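Prolyl oligopeptidase (Novosphingobium capsulatum, PDB 1YR2) is probably a serine endopeptidase that cuts oligopeptides after proline, and more slowly after alanine, with an alpha/beta-hydrolase domain joined to a beta-propeller. Local coordinates at residues L152-W157 / T163-W168; A178-D183 / D187-K192. All blocks are in the same frame, centred on the assembly; numbering follows the deposited sequence.

Interaction 1: L152-W157 / T163-W168; sequences LDPNTW and TALDAW
L165 meets L152 at the end of strand 149-152, and P154 and W157 of the turn that follows, where the connection between two blades of the N-terminal beta-propeller folds onto the first strand of the next blade. Strand 149-152 is one of the two outermost strands of its four-stranded sheet and strand 163-170 an edge strand of the following one; a 3-10 turn, 154-156, sits between them. A chi1 of 172° turns the L165 branches toward the turn, CG lying opposite the backbone N: CB and CD2 reach CG of the P154 ring, L165 CB to P154 CG at 3.8 Å, while CD1 and CD2 both touch CD1 of L152, whose side chain crosses that of L165 at about a right angle. The W157 indole brings its benzo side, CZ3 lying 4.0 Å from L165 CB and CE3 3.9 Å from T163 CG2. One face of this indole is covered by its own turn, with P154 CA 3.5 Å above the ring plane and over its centre. The turn is braced from within: D153 OD1 takes both N155 N, making an Asx turn, and N155 ND2, while D153 O accepts from N and OG1 of T156. No direct hydrogen bond links the two segments. Q132, from the preceding blade, fills part of that role, its side-chain amide donating to T163 O and accepting from L165 N. P154 O and T163 O, 4.0 Å apart, are bridged by one water donating to both, 3.1 Å from P154 O and 2.8 Å from T163 O.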
ATOM      1  N   LEU A 152      19.479 -19.706   1.858  1.00 13.62           N
ATOM      2  CA  LEU A 152      18.604 -20.239   0.810  1.00 15.27           C
ATOM      3  C   LEU A 152      18.606 -19.352  -0.418  1.00 15.46           C
ATOM      4  O   LEU A 152      18.593 -18.131  -0.305  1.00 13.74           O
ATOM      5  CB  LEU A 152      17.160 -20.369   1.311  1.00 14.61           C
ATOM      6  CG  LEU A 152      16.887 -21.133   2.609  1.00 17.25           C
ATOM      7  CD1 LEU A 152      15.465 -20.853   3.075  1.00 18.02           C
ATOM      8  CD2 LEU A 152      17.122 -22.593   2.354  1.00 19.13           C
ATOM      9  N   ASP A 153      18.658 -19.966  -1.605  1.00 16.38           N
ATOM     10  CA  ASP A 153      18.450 -19.242  -2.840  1.00 16.92           C
ATOM     11  C   ASP A 153      17.330 -19.882  -3.663  1.00 17.71           C
ATOM     12  O   ASP A 153      17.568 -20.764  -4.482  1.00 18.63           O
ATOM     13  CB  ASP A 153      19.706 -19.160  -3.667  1.00 18.22           C
ATOM     14  CG  ASP A 153      19.553 -18.173  -4.818  1.00 19.09           C
ATOM     15  OD1 ASP A 153      18.397 -17.809  -5.158  1.00 20.26           O
ATOM     16  OD2 ASP A 153      20.525 -17.662  -5.396  1.00 19.85           O
ATOM     17  N   PRO A 154      16.116 -19.414  -3.465  1.00 18.16           N
ATOM     18  CA  PRO A 154      14.952 -20.033  -4.108  1.00 19.52           C
ATOM     19  C   PRO A 154      14.983 -19.964  -5.637  1.00 20.56           C
ATOM     20  O   PRO A 154      14.378 -20.824  -6.281  1.00 22.31           O
ATOM     21  CB  PRO A 154      13.787 -19.261  -3.535  1.00 18.78           C
ATOM     22  CG  PRO A 154      14.320 -18.555  -2.361  1.00 19.73           C
ATOM     23  CD  PRO A 154      15.741 -18.293  -2.599  1.00 17.93           C
ATOM     24  N   ASN A 155      15.735 -19.015  -6.198  1.00 20.71           N
ATOM     25  CA  ASN A 155      15.891 -18.896  -7.635  1.00 21.78           C
ATOM     26  C   ASN A 155      16.608 -20.108  -8.254  1.00 22.63           C
ATOM     27  O   ASN A 155      16.432 -20.368  -9.429  1.00 23.65           O
ATOM     28  CB  ASN A 155      16.640 -17.587  -8.000  1.00 22.17           C
ATOM     29  CG  ASN A 155      16.016 -16.367  -7.390  1.00 21.91           C
ATOM     30  OD1 ASN A 155      14.921 -15.964  -7.776  1.00 22.21           O
ATOM     31  ND2 ASN A 155      16.689 -15.783  -6.395  1.00 25.76           N
ATOM     32  N   THR A 156      17.419 -20.839  -7.488  1.00 23.35           N
ATOM     33  CA  THR A 156      18.088 -22.072  -7.978  1.00 24.76           C
ATOM     34  C   THR A 156      17.206 -23.311  -7.857  1.00 25.43           C
ATOM     35  O   THR A 156      17.599 -24.393  -8.262  1.00 26.10           O
ATOM     36  CB  THR A 156      19.365 -22.384  -7.171  1.00 24.77           C
ATOM     37  OG1 THR A 156      19.015 -22.686  -5.801  1.00 25.59           O
ATOM     38  CG2 THR A 156      20.289 -21.181  -7.079  1.00 25.66           C
ATOM     39  N   TRP A 157      16.035 -23.181  -7.257  1.00 25.57           N
ATOM     40  CA  TRP A 157      15.155 -24.323  -7.092  1.00 25.83           C
ATOM     41  C   TRP A 157      14.417 -24.619  -8.413  1.00 26.59           C
ATOM     42  O   TRP A 157      13.727 -25.631  -8.502  1.00 27.28           O
ATOM     43  CB  TRP A 157      14.164 -24.069  -5.953  1.00 25.67           C
ATOM     44  CG  TRP A 157      14.802 -23.812  -4.597  1.00 23.35           C
ATOM     45  CD1 TRP A 157      16.122 -23.977  -4.239  1.00 20.69           C
ATOM     46  CD2 TRP A 157      14.125 -23.383  -3.423  1.00 19.67           C
ATOM     47  NE1 TRP A 157      16.294 -23.633  -2.914  1.00 22.33           N
ATOM     48  CE2 TRP A 157      15.080 -23.280  -2.391  1.00 19.76           C
ATOM     49  CE3 TRP A 157      12.797 -23.055  -3.139  1.00 22.96           C
ATOM     50  CZ2 TRP A 157      14.746 -22.877  -1.097  1.00 21.17           C
ATOM     51  CZ3 TRP A 157      12.466 -22.649  -1.845  1.00 21.70           C
ATOM     52  CH2 TRP A 157      13.444 -22.555  -0.850  1.00 21.37           C
ATOM     53  N   THR A 163       8.881 -23.112  -7.866  1.00 26.18           N
ATOM     54  CA  THR A 163       9.014 -23.463  -6.455  1.00 24.71           C
ATOM     55  C   THR A 163       9.406 -22.220  -5.712  1.00 22.82           C
ATOM     56  O   THR A 163      10.476 -21.661  -5.956  1.00 23.98           O
ATOM     57  CB  THR A 163      10.099 -24.530  -6.270  1.00 24.51           C
ATOM     58  OG1 THR A 163       9.819 -25.636  -7.131  1.00 27.84           O
ATOM     59  CG2 THR A 163      10.068 -25.130  -4.922  1.00 25.08           C
ATOM     60  N   ALA A 164       8.564 -21.802  -4.787  1.00 19.87           N
ATOM     61  CA  ALA A 164       8.727 -20.512  -4.130  1.00 18.60           C
ATOM     62  C   ALA A 164       9.003 -20.723  -2.647  1.00 17.44           C
ATOM     63  O   ALA A 164       8.479 -21.639  -2.052  1.00 16.95           O
ATOM     64  CB  ALA A 164       7.480 -19.661  -4.338  1.00 17.92           C
ATOM     65  N   LEU A 165       9.844 -19.887  -2.078  1.00 16.95           N
ATOM     66  CA  LEU A 165       9.960 -19.785  -0.610  1.00 16.86           C
ATOM     67  C   LEU A 165       8.877 -18.897  -0.118  1.00 16.91           C
ATOM     68  O   LEU A 165       8.729 -17.751  -0.571  1.00 17.64           O
ATOM     69  CB  LEU A 165      11.280 -19.198  -0.227  1.00 17.35           C
ATOM     70  CG  LEU A 165      11.569 -18.833   1.202  1.00 16.43           C
ATOM     71  CD1 LEU A 165      11.570 -20.029   2.111  1.00 16.33           C
ATOM     72  CD2 LEU A 165      12.915 -18.135   1.254  1.00 17.30           C
ATOM     73  N   ASP A 166       8.082 -19.444   0.790  1.00 16.09           N
ATOM     74  CA  ASP A 166       6.949 -18.756   1.375  1.00 16.95           C
ATOM     75  C   ASP A 166       7.410 -18.121   2.692  1.00 16.79           C
ATOM     76  O   ASP A 166       7.581 -16.868   2.795  1.00 19.38           O
ATOM     77  CB  ASP A 166       5.771 -19.753   1.582  1.00 17.26           C
ATOM     78  CG  ASP A 166       4.570 -19.106   2.281  1.00 21.13           C
ATOM     79  OD1 ASP A 166       4.623 -17.873   2.603  1.00 26.46           O
ATOM     80  OD2 ASP A 166       3.531 -19.735   2.600  1.00 22.70           O
ATOM     81  N   ALA A 167       7.728 -18.952   3.676  1.00 15.02           N
ATOM     82  CA  ALA A 167       8.045 -18.440   5.016  1.00 13.77           C
ATOM     83  C   ALA A 167       9.288 -19.096   5.571  1.00 13.49           C
ATOM     84  O   ALA A 167       9.670 -20.175   5.116  1.00 10.72           O
ATOM     85  CB  ALA A 167       6.865 -18.689   5.974  1.00 15.53           C
ATOM     86  N   TRP A 168       9.932 -18.458   6.574  1.00 10.17           N
ATOM     87  CA  TRP A 168      11.107 -19.051   7.213  1.00  9.86           C
ATOM     88  C   TRP A 168      11.123 -18.618   8.685  1.00 10.23           C
ATOM     89  O   TRP A 168      10.569 -17.603   8.993  1.00 10.25           O
ATOM     90  CB  TRP A 168      12.415 -18.682   6.531  1.00 10.17           C
ATOM     91  CG  TRP A 168      12.678 -17.233   6.379  1.00 12.12           C
ATOM     92  CD1 TRP A 168      12.332 -16.471   5.334  1.00 15.16           C
ATOM     93  CD2 TRP A 168      13.343 -16.356   7.315  1.00  9.60           C
ATOM     94  NE1 TRP A 168      12.738 -15.174   5.537  1.00 15.78           N
ATOM     95  CE2 TRP A 168      13.346 -15.073   6.750  1.00 14.20           C
ATOM     96  CE3 TRP A 168      13.947 -16.538   8.537  1.00 12.06           C
ATOM     97  CZ2 TRP A 168      13.927 -13.969   7.362  1.00 13.30           C
ATOM     98  CZ3 TRP A 168      14.538 -15.424   9.170  1.00 14.02           C
ATOM     99  CH2 TRP A 168      14.519 -14.163   8.573  1.00 14.83           C
TER
HETATM  100  O   HOH W   1      12.128 -21.577  -8.210  1.00 46.78           O

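Interaction 2: A178-D183 / D187-K192; sequences AYSVQD and DWRTVK
R189 lies beside Q182, on the side of S180, in an antiparallel beta hairpin, the two middle strands, 176-183 and 188-195, of a four-stranded propeller blade. Y179 with K192 and V181 with T190 are its hydrogen-bonded pairs, each joined by two N-H to O=C bonds; S180 with V191, between them, is a non-hydrogen-bonded pair. The side chain of R189 starts against S180 OG, its CB and CG both 3.3 Å from that oxygen, and a bend at chi2 (-67°) brings CD past the same hydroxyl and V181 O. At chi4 (-90°) the guanidinium turns to lie alongside Q182. NE faces Q182 CB and forms a salt bridge with D166 of the neighbouring strand 163-170. CZ lies under Q182 CB, which stands 3.4 Å above the guanidinium plane toward its rim. NH1 is 3.5 Å from Q182 CG and donates to W188 O, from above that carbonyl's plane, and to S186 O in the turn; NH2 lies near CD and NE2 of Q182. The amide and guanidinium planes are 42° apart, and Q182 NE2 is likewise bonded to S186 O. On the face carrying Y179, V181, T190 and K192, K192 CB sits over one face of the Y179 ring, 3.9 Å from its centroid, a CH-pi contact, and the extended lysine chain runs on past Y179 OH to V181 CG2. Near the turn one water joins V181 O, D183 OD2 and T190 OG1, which is also hydrogen-bonded to K207 NZ of strand 204-210, and another links D183 N to W188 O. The arginine's charge is thus met by a carboxylate and two carbonyls, while its flat group packs on aliphatic carbon, a combination that probably restricts its rotation.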
ATOM      1  N   ALA A 178      13.862 -23.436   9.652  1.00 11.84           N
ATOM      2  CA  ALA A 178      12.725 -24.095   9.069  1.00 11.85           C
ATOM      3  C   ALA A 178      12.206 -23.185   8.002  1.00 11.96           C
ATOM      4  O   ALA A 178      12.190 -21.956   8.176  1.00 11.34           O
ATOM      5  CB  ALA A 178      11.635 -24.353  10.124  1.00 12.21           C
ATOM      6  N   TYR A 179      11.762 -23.772   6.881  1.00 10.81           N
ATOM      7  CA  TYR A 179      11.163 -22.987   5.856  1.00 10.41           C
ATOM      8  C   TYR A 179      10.063 -23.699   5.115  1.00 10.86           C
ATOM      9  O   TYR A 179      10.067 -24.906   5.050  1.00 10.86           O
ATOM     10  CB  TYR A 179      12.230 -22.432   4.908  1.00 10.91           C
ATOM     11  CG  TYR A 179      12.984 -23.458   4.179  1.00 12.69           C
ATOM     12  CD1 TYR A 179      14.016 -24.163   4.792  1.00 12.46           C
ATOM     13  CD2 TYR A 179      12.724 -23.694   2.846  1.00 13.80           C
ATOM     14  CE1 TYR A 179      14.740 -25.115   4.081  1.00 14.82           C
ATOM     15  CE2 TYR A 179      13.418 -24.648   2.166  1.00 15.43           C
ATOM     16  CZ  TYR A 179      14.436 -25.329   2.778  1.00 14.09           C
ATOM     17  OH  TYR A 179      15.154 -26.274   2.079  1.00 13.70           O
ATOM     18  N   SER A 180       9.129 -22.906   4.590  1.00 11.37           N
ATOM     19  CA  SER A 180       7.948 -23.384   3.883  1.00 13.11           C
ATOM     20  C   SER A 180       8.102 -23.170   2.377  1.00 12.48           C
ATOM     21  O   SER A 180       8.404 -22.036   1.943  1.00 12.64           O
ATOM     22  CB  SER A 180       6.797 -22.527   4.351  1.00 13.99           C
ATOM     23  OG  SER A 180       5.645 -23.120   3.971  1.00 23.75           O
ATOM     24  N   VAL A 181       7.791 -24.188   1.597  1.00 12.39           N
ATOM     25  CA  VAL A 181       7.971 -24.182   0.148  1.00 14.23           C
ATOM     26  C   VAL A 181       6.638 -24.410  -0.548  1.00 14.60           C
ATOM     27  O   VAL A 181       5.894 -25.303  -0.165  1.00 14.43           O
ATOM     28  CB  VAL A 181       8.906 -25.334  -0.295  1.00 15.09           C
ATOM     29  CG1 VAL A 181       9.113 -25.292  -1.772  1.00 17.86           C
ATOM     30  CG2 VAL A 181      10.282 -25.257   0.418  1.00 17.49           C
ATOM     31  N   GLN A 182       6.375 -23.638  -1.586  1.00 15.52           N
ATOM     32  CA  GLN A 182       5.133 -23.737  -2.334  1.00 17.04           C
ATOM     33  C   GLN A 182       5.521 -24.229  -3.704  1.00 18.62           C
ATOM     34  O   GLN A 182       6.372 -23.616  -4.341  1.00 18.12           O
ATOM     35  CB  GLN A 182       4.489 -22.361  -2.456  1.00 17.07           C
ATOM     36  CG  GLN A 182       3.338 -22.296  -3.490  1.00 18.85           C
ATOM     37  CD  GLN A 182       2.765 -20.892  -3.611  1.00 19.04           C
ATOM     38  OE1 GLN A 182       3.509 -19.912  -3.639  1.00 21.71           O
ATOM     39  NE2 GLN A 182       1.465 -20.793  -3.667  1.00 19.03           N
ATOM     40  N   ASP A 183       4.868 -25.276  -4.173  1.00 20.70           N
ATOM     41  CA  ASP A 183       5.067 -25.779  -5.541  1.00 24.18           C
ATOM     42  C   ASP A 183       3.937 -25.282  -6.429  1.00 25.17           C
ATOM     43  O   ASP A 183       2.765 -25.529  -6.158  1.00 25.88           O
ATOM     44  CB  ASP A 183       5.146 -27.304  -5.560  1.00 24.99           C
ATOM     45  CG  ASP A 183       6.526 -27.820  -5.116  1.00 30.34           C
ATOM     46  OD1 ASP A 183       7.443 -27.948  -5.970  1.00 36.03           O
ATOM     47  OD2 ASP A 183       6.807 -28.082  -3.912  1.00 37.58           O
ATOM     48  N   ASP A 187      -1.915 -24.032  -2.537  1.00 20.15           N
ATOM     49  CA  ASP A 187      -1.983 -23.563  -1.132  1.00 20.45           C
ATOM     50  C   ASP A 187      -1.276 -24.505  -0.158  1.00 18.53           C
ATOM     51  O   ASP A 187      -1.042 -24.137   0.987  1.00 17.76           O
ATOM     52  CB  ASP A 187      -3.438 -23.430  -0.693  1.00 21.31           C
ATOM     53  CG  ASP A 187      -4.154 -22.281  -1.355  1.00 23.95           C
ATOM     54  OD1 ASP A 187      -3.533 -21.204  -1.570  1.00 25.94           O
ATOM     55  OD2 ASP A 187      -5.366 -22.373  -1.640  1.00 26.33           O
ATOM     56  N   TRP A 188      -1.010 -25.738  -0.595  1.00 18.02           N
ATOM     57  CA  TRP A 188      -0.270 -26.702   0.224  1.00 16.95           C
ATOM     58  C   TRP A 188       1.186 -26.202   0.355  1.00 15.67           C
ATOM     59  O   TRP A 188       1.689 -25.516  -0.534  1.00 15.55           O
ATOM     60  CB  TRP A 188      -0.256 -28.079  -0.428  1.00 17.76           C
ATOM     61  CG  TRP A 188      -1.602 -28.829  -0.446  1.00 18.93           C
ATOM     62  CD1 TRP A 188      -2.317 -29.245  -1.560  1.00 20.32           C
ATOM     63  CD2 TRP A 188      -2.352 -29.271   0.693  1.00 18.37           C
ATOM     64  NE1 TRP A 188      -3.468 -29.890  -1.164  1.00 19.76           N
ATOM     65  CE2 TRP A 188      -3.514 -29.933   0.208  1.00 20.76           C
ATOM     66  CE3 TRP A 188      -2.160 -29.178   2.089  1.00 13.26           C
ATOM     67  CZ2 TRP A 188      -4.482 -30.477   1.070  1.00 18.64           C
ATOM     68  CZ3 TRP A 188      -3.092 -29.728   2.936  1.00 16.84           C
ATOM     69  CH2 TRP A 188      -4.253 -30.388   2.423  1.00 15.44           C
ATOM     70  N   ARG A 189       1.857 -26.590   1.434  1.00 12.88           N
ATOM     71  CA  ARG A 189       3.247 -26.278   1.643  1.00 12.18           C
ATOM     72  C   ARG A 189       3.976 -27.521   2.087  1.00 12.35           C
ATOM     73  O   ARG A 189       3.375 -28.478   2.636  1.00 11.99           O
ATOM     74  CB  ARG A 189       3.383 -25.223   2.709  1.00 11.95           C
ATOM     75  CG  ARG A 189       2.830 -23.883   2.334  1.00 13.21           C
ATOM     76  CD  ARG A 189       3.578 -23.154   1.217  1.00 12.01           C
ATOM     77  NE  ARG A 189       2.983 -21.851   0.971  1.00 13.40           N
ATOM     78  CZ  ARG A 189       2.002 -21.625   0.109  1.00 17.14           C
ATOM     79  NH1 ARG A 189       1.464 -22.604  -0.584  1.00 17.69           N
ATOM     80  NH2 ARG A 189       1.527 -20.414  -0.032  1.00 18.02           N
ATOM     81  N   THR A 190       5.271 -27.544   1.837  1.00 12.78           N
ATOM     82  CA  THR A 190       6.140 -28.561   2.401  1.00 12.74           C
ATOM     83  C   THR A 190       7.063 -27.791   3.315  1.00 13.06           C
ATOM     84  O   THR A 190       7.648 -26.801   2.872  1.00 12.11           O
ATOM     85  CB  THR A 190       6.982 -29.239   1.355  1.00 13.87           C
ATOM     86  OG1 THR A 190       6.134 -29.908   0.396  1.00 13.84           O
ATOM     87  CG2 THR A 190       7.924 -30.347   2.023  1.00 12.90           C
ATOM     88  N   VAL A 191       7.193 -28.200   4.580  1.00 12.07           N
ATOM     89  CA  VAL A 191       8.150 -27.551   5.467  1.00 11.93           C
ATOM     90  C   VAL A 191       9.436 -28.342   5.497  1.00 11.91           C
ATOM     91  O   VAL A 191       9.409 -29.519   5.665  1.00 12.85           O
ATOM     92  CB  VAL A 191       7.601 -27.394   6.862  1.00 12.14           C
ATOM     93  CG1 VAL A 191       8.637 -26.786   7.781  1.00 14.36           C
ATOM     94  CG2 VAL A 191       6.326 -26.493   6.824  1.00 12.66           C
ATOM     95  N   LYS A 192      10.560 -27.680   5.283  1.00 12.47           N
ATOM     96  CA  LYS A 192      11.884 -28.316   5.196  1.00 14.04           C
ATOM     97  C   LYS A 192      12.777 -27.588   6.212  1.00 14.92           C
ATOM     98  O   LYS A 192      12.414 -26.550   6.770  1.00 11.89           O
ATOM     99  CB  LYS A 192      12.459 -28.125   3.801  1.00 15.43           C
ATOM    100  CG  LYS A 192      11.722 -28.887   2.736  1.00 18.92           C
ATOM    101  CD  LYS A 192      12.351 -28.744   1.377  1.00 22.30           C
ATOM    102  CE  LYS A 192      11.389 -29.260   0.329  1.00 24.77           C
ATOM    103  NZ  LYS A 192      12.009 -29.382  -1.007  1.00 28.64           N
TER
HETATM  104  O   HOH W   2       5.579 -28.218  -1.494  1.00 28.95           O
HETATM  105  O   HOH W   3       3.186 -26.852  -2.563  1.00 28.53           O

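How the interactions relate
From the N terminus, the chain leaves strand 149-152, the last of its blade, and interaction 1 closes the short connection into strand 163-170, the first strand of the next. The chain then reverses into strand 176-183, and interaction 2 closes the following hairpin with strand 188-195. The two closures come in series, neither nested nor crossed, with centres about 9 Å apart. Strands 163-170 and 176-183 are neighbours in one sheet, which joins the contacts directly: A167 O lies 2.8 Å from S180 N, a probable hydrogen bond, and T163 CG2 packs on V181 CG1. Interaction 1 thus ties blade to blade, and interaction 2 holds strands within the blade that strand 163-170 begins.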